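Local coordinates for protein desmoplakin (PDB 3R6N) that probably links intermediate filaments to the desmosomal plaque at cell-cell junctions, its plakin domain here forming a rigid rod of spectrin repeats, at residues Ile383-Lys392 and Ala438-Leu449. Residues are numbered along the deposited sequence; the frame is centred on the assembly and turned at random.
Sequences IRAMTIAKLK and AQKHYQTLVIQL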
loop_
_atom_site.group_PDB
_atom_site.type_symbol
_atom_site.label_atom_id
_atom_site.label_comp_id
_atom_site.label_asym_id
_atom_site.label_seq_id
_atom_site.Cartn_x
_atom_site.Cartn_y
_atom_site.Cartn_z
ATOM N N ILE A 383 -2.559 45.579 -57.323
ATOM C CA ILE A 383 -3.674 45.779 -58.248
ATOM C C ILE A 383 -4.062 47.251 -58.364
ATOM O O ILE A 383 -4.370 47.740 -59.449
ATOM C CB ILE A 383 -4.920 44.976 -57.821
ATOM C CG1 ILE A 383 -4.643 43.474 -57.887
ATOM C CG2 ILE A 383 -6.110 45.328 -58.703
ATOM C CD1 ILE A 383 -5.868 42.622 -57.626
ATOM N N ARG A 384 -4.056 47.950 -57.235
ATOM C CA ARG A 384 -4.377 49.371 -57.209
ATOM C C ARG A 384 -3.378 50.172 -58.042
ATOM O O ARG A 384 -3.763 51.063 -58.795
ATOM C CB ARG A 384 -4.420 49.882 -55.765
ATOM C CG ARG A 384 -4.437 51.398 -55.641
ATOM C CD ARG A 384 -5.585 51.878 -54.761
ATOM N NE ARG A 384 -6.884 51.624 -55.378
ATOM C CZ ARG A 384 -7.437 52.405 -56.302
ATOM N NH1 ARG A 384 -6.803 53.493 -56.719
ATOM N NH2 ARG A 384 -8.622 52.098 -56.811
ATOM N N ALA A 385 -2.096 49.839 -57.911
ATOM C CA ALA A 385 -1.035 50.545 -58.623
ATOM C C ALA A 385 -0.972 50.197 -60.115
ATOM O O ALA A 385 -0.226 50.826 -60.873
ATOM C CB ALA A 385 0.314 50.289 -57.959
ATOM N N MET A 386 -1.747 49.196 -60.530
ATOM C CA MET A 386 -1.773 48.776 -61.928
ATOM C C MET A 386 -2.363 49.837 -62.849
ATOM O O MET A 386 -3.510 50.266 -62.670
ATOM C CB MET A 386 -2.540 47.459 -62.101
ATOM C CG MET A 386 -1.841 46.227 -61.542
ATOM S SD MET A 386 -2.552 44.691 -62.177
ATOM C CE MET A 386 -4.291 44.965 -61.852
ATOM N N THR A 387 -1.563 50.251 -63.830
ATOM C CA THR A 387 -1.989 51.169 -64.883
ATOM C C THR A 387 -1.989 50.415 -66.204
ATOM O O THR A 387 -1.320 49.389 -66.335
ATOM C CB THR A 387 -0.955 52.307 -65.063
ATOM O OG1 THR A 387 -0.482 52.727 -63.779
ATOM C CG2 THR A 387 -1.584 53.487 -65.791
ATOM N N ILE A 388 -2.738 50.906 -67.183
ATOM C CA ILE A 388 -2.768 50.268 -68.494
ATOM C C ILE A 388 -1.398 50.270 -69.165
ATOM O O ILE A 388 -0.975 49.267 -69.738
ATOM C CB ILE A 388 -3.794 50.951 -69.427
ATOM C CG1 ILE A 388 -5.202 50.814 -68.849
ATOM C CG2 ILE A 388 -3.738 50.329 -70.809
ATOM C CD1 ILE A 388 -6.289 51.336 -69.762
ATOM N N ALA A 389 -0.712 51.405 -69.085
ATOM C CA ALA A 389 0.625 51.535 -69.642
ATOM C C ALA A 389 1.600 50.586 -68.952
ATOM O O ALA A 389 2.446 49.970 -69.599
ATOM C CB ALA A 389 1.104 52.968 -69.524
ATOM N N LYS A 390 1.479 50.478 -67.633
ATOM C CA LYS A 390 2.385 49.650 -66.847
ATOM C C LYS A 390 2.208 48.167 -67.177
ATOM O O LYS A 390 3.143 47.376 -67.050
ATOM C CB LYS A 390 2.169 49.901 -65.350
ATOM C CG LYS A 390 3.104 49.123 -64.431
ATOM C CD LYS A 390 2.744 49.340 -62.963
ATOM C CE LYS A 390 3.520 48.403 -62.043
ATOM N NZ LYS A 390 3.127 48.570 -60.613
ATOM N N LEU A 391 1.003 47.805 -67.611
ATOM C CA LEU A 391 0.663 46.414 -67.910
ATOM C C LEU A 391 1.424 45.874 -69.114
ATOM O O LEU A 391 1.968 44.770 -69.077
ATOM C CB LEU A 391 -0.841 46.276 -68.170
ATOM C CG LEU A 391 -1.792 46.212 -66.975
ATOM C CD1 LEU A 391 -3.235 46.329 -67.440
ATOM C CD2 LEU A 391 -1.580 44.924 -66.195
ATOM N N LYS A 392 1.443 46.662 -70.183
ATOM C CA LYS A 392 2.032 46.257 -71.455
ATOM C C LYS A 392 3.474 45.762 -71.347
ATOM O O LYS A 392 3.937 45.004 -72.199
ATOM C CB LYS A 392 1.952 47.413 -72.452
ATOM C CG LYS A 392 0.536 47.871 -72.741
ATOM C CD LYS A 392 -0.201 46.851 -73.589
ATOM C CE LYS A 392 0.388 46.789 -74.991
ATOM N NZ LYS A 392 -0.317 45.809 -75.862
ATOM N N ALA A 438 -10.975 46.777 -55.985
ATOM C CA ALA A 438 -9.826 46.286 -56.737
ATOM C C ALA A 438 -10.234 45.216 -57.742
ATOM O O ALA A 438 -9.602 45.063 -58.787
ATOM C CB ALA A 438 -8.768 45.746 -55.792
ATOM N N GLN A 439 -11.289 44.475 -57.422
ATOM C CA GLN A 439 -11.803 43.467 -58.338
ATOM C C GLN A 439 -12.247 44.101 -59.648
ATOM O O GLN A 439 -11.894 43.626 -60.725
ATOM C CB GLN A 439 -12.964 42.702 -57.710
ATOM C CG GLN A 439 -12.593 41.309 -57.238
ATOM C CD GLN A 439 -13.808 40.484 -56.865
ATOM O OE1 GLN A 439 -14.791 41.008 -56.342
ATOM N NE2 GLN A 439 -13.749 39.185 -57.140
ATOM N N LYS A 440 -13.018 45.178 -59.552
ATOM C CA LYS A 440 -13.508 45.856 -60.745
ATOM C C LYS A 440 -12.463 46.776 -61.371
ATOM O O LYS A 440 -12.477 46.998 -62.580
ATOM C CB LYS A 440 -14.808 46.610 -60.455
ATOM C CG LYS A 440 -15.991 45.690 -60.203
ATOM C CD LYS A 440 -17.316 46.396 -60.431
ATOM C CE LYS A 440 -18.474 45.409 -60.393
ATOM N NZ LYS A 440 -19.763 46.050 -60.770
ATOM N N HIS A 441 -11.555 47.305 -60.555
ATOM C CA HIS A 441 -10.465 48.121 -61.082
ATOM C C HIS A 441 -9.621 47.280 -62.027
ATOM O O HIS A 441 -8.941 47.805 -62.908
ATOM C CB HIS A 441 -9.592 48.679 -59.956
ATOM C CG HIS A 441 -8.412 49.466 -60.442
ATOM N ND1 HIS A 441 -8.517 50.768 -60.887
ATOM C CD2 HIS A 441 -7.105 49.134 -60.560
ATOM C CE1 HIS A 441 -7.325 51.204 -61.253
ATOM N NE2 HIS A 441 -6.449 50.232 -61.064
ATOM N N TYR A 442 -9.676 45.966 -61.831
ATOM C CA TYR A 442 -8.938 45.032 -62.669
ATOM C C TYR A 442 -9.677 44.758 -63.972
ATOM O O TYR A 442 -9.091 44.845 -65.049
ATOM C CB TYR A 442 -8.686 43.721 -61.922
ATOM C CG TYR A 442 -7.960 42.679 -62.744
ATOM C CD1 TYR A 442 -6.593 42.773 -62.967
ATOM C CD2 TYR A 442 -8.642 41.599 -63.294
ATOM C CE1 TYR A 442 -5.924 41.823 -63.717
ATOM C CE2 TYR A 442 -7.980 40.643 -64.044
ATOM C CZ TYR A 442 -6.622 40.762 -64.254
ATOM O OH TYR A 442 -5.959 39.818 -65.002
ATOM N N GLN A 443 -10.962 44.426 -63.874
ATOM C CA GLN A 443 -11.754 44.136 -65.065
ATOM C C GLN A 443 -11.988 45.398 -65.893
ATOM O O GLN A 443 -12.502 45.338 -67.010
ATOM C CB GLN A 443 -13.080 43.464 -64.703
ATOM C CG GLN A 443 -13.853 42.955 -65.914
ATOM C CD GLN A 443 -14.898 41.921 -65.552
ATOM O OE1 GLN A 443 -14.777 41.225 -64.543
ATOM N NE2 GLN A 443 -15.933 41.812 -66.379
ATOM N N THR A 444 -11.607 46.541 -65.335
ATOM C CA THR A 444 -11.598 47.782 -66.093
ATOM C C THR A 444 -10.399 47.774 -67.028
ATOM O O THR A 444 -10.452 48.318 -68.128
ATOM C CB THR A 444 -11.512 49.006 -65.173
ATOM O OG1 THR A 444 -12.717 49.112 -64.408
ATOM C CG2 THR A 444 -11.328 50.273 -65.993
ATOM N N LEU A 445 -9.321 47.141 -66.583
ATOM C CA LEU A 445 -8.100 47.051 -67.371
ATOM C C LEU A 445 -8.074 45.769 -68.204
ATOM O O LEU A 445 -7.216 45.602 -69.072
ATOM C CB LEU A 445 -6.875 47.113 -66.455
ATOM C CG LEU A 445 -6.877 48.230 -65.407
ATOM C CD1 LEU A 445 -5.599 48.193 -64.584
ATOM C CD2 LEU A 445 -7.054 49.587 -66.066
ATOM N N VAL A 446 -9.014 44.868 -67.937
ATOM C CA VAL A 446 -9.115 43.615 -68.682
ATOM C C VAL A 446 -9.829 43.837 -70.007
ATOM O O VAL A 446 -9.581 43.135 -70.992
ATOM C CB VAL A 446 -9.877 42.543 -67.880
ATOM C CG1 VAL A 446 -10.127 41.308 -68.735
ATOM C CG2 VAL A 446 -9.109 42.177 -66.630
ATOM N N ILE A 447 -10.720 44.824 -70.018
ATOM C CA ILE A 447 -11.496 45.159 -71.205
ATOM C C ILE A 447 -10.750 46.160 -72.086
ATOM O O ILE A 447 -10.983 46.231 -73.294
ATOM C CB ILE A 447 -12.874 45.743 -70.825
ATOM C CG1 ILE A 447 -13.588 44.833 -69.820
ATOM C CG2 ILE A 447 -13.729 45.954 -72.065
ATOM C CD1 ILE A 447 -13.916 43.455 -70.356
ATOM N N GLN A 448 -9.845 46.926 -71.480
ATOM C CA GLN A 448 -9.119 47.972 -72.197
ATOM C C GLN A 448 -7.971 47.435 -73.049
ATOM O O GLN A 448 -7.458 48.142 -73.916
ATOM C CB GLN A 448 -8.582 49.026 -71.224
ATOM C CG GLN A 448 -9.645 49.731 -70.396
ATOM C CD GLN A 448 -10.652 50.490 -71.236
ATOM O OE1 GLN A 448 -10.324 51.013 -72.302
ATOM N NE2 GLN A 448 -11.891 50.555 -70.757
ATOM N N LEU A 449 -7.563 46.196 -72.801
ATOM C CA LEU A 449 -6.424 45.620 -73.517
ATOM C C LEU A 449 -6.614 45.590 -75.033
ATOM O O LEU A 449 -5.793 46.138 -75.769
ATOM C CB LEU A 449 -6.072 44.228 -72.984
ATOM C CG LEU A 449 -5.193 44.208 -71.736
ATOM C CD1 LEU A 449 -4.889 42.777 -71.323
ATOM C CD2 LEU A 449 -3.908 44.984 -71.987
#
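L445, H441 and I388 give up the most surface here, with about 603 Å² buried over both sides: L445 and H441, from helix 425-447, face the break between helices 340-384 and 388-391, and I388, at the start of the short helix, packs back on L445 and Q448. L445 is the apolar centre, and its two methyls divide the work. CD1 lies 4.0 Å from M386 CB and also meets the backbone carbonyl of that residue, whereas CD2 packs 3.6 Å from I388 CG1. Its CB meets L391 CD1 at 3.9 Å, so the leucine is gripped by residues from both the non-helical link and the helix after it. The CB of I388 does not face the partner helix, yet the extended end of its chain (chi2 -174°) carries CD1 to within 3.6 Å of Q448 CB.

H441 provides the polar element. Its CG stands anti to the backbone N (chi1 177°), and the imidazole turns its edge to the carbonyls of I383 and M386, at the end of helix 340-384 and in the link after it. NE2 donates a weak hydrogen bond to M386 O, 3.3 Å away with an N-H...O angle of 155°; CD2 of the same ring approaches I383 O, also near the ring plane. The histidine thus touches one carbonyl in the last turn of helix 340-384 and one in the link that follows. Deeper in, M386 bends at chi3 and brings CE to the edge of the Y442 ring, in its plane, 3.4 Å from CD1. Farther along, I383 CG2 packs on A438 CB at 4.0 Å.

The contact lies within the spectrin-like region, at an extremity of the elongated chain, where the end of helix 425-447 packs against the turn out of helix 340-384. Helix 399-417 completes the surroundings: its L406 touches I383, its M400 and I403 touch Y442, and Y399 reaches L449.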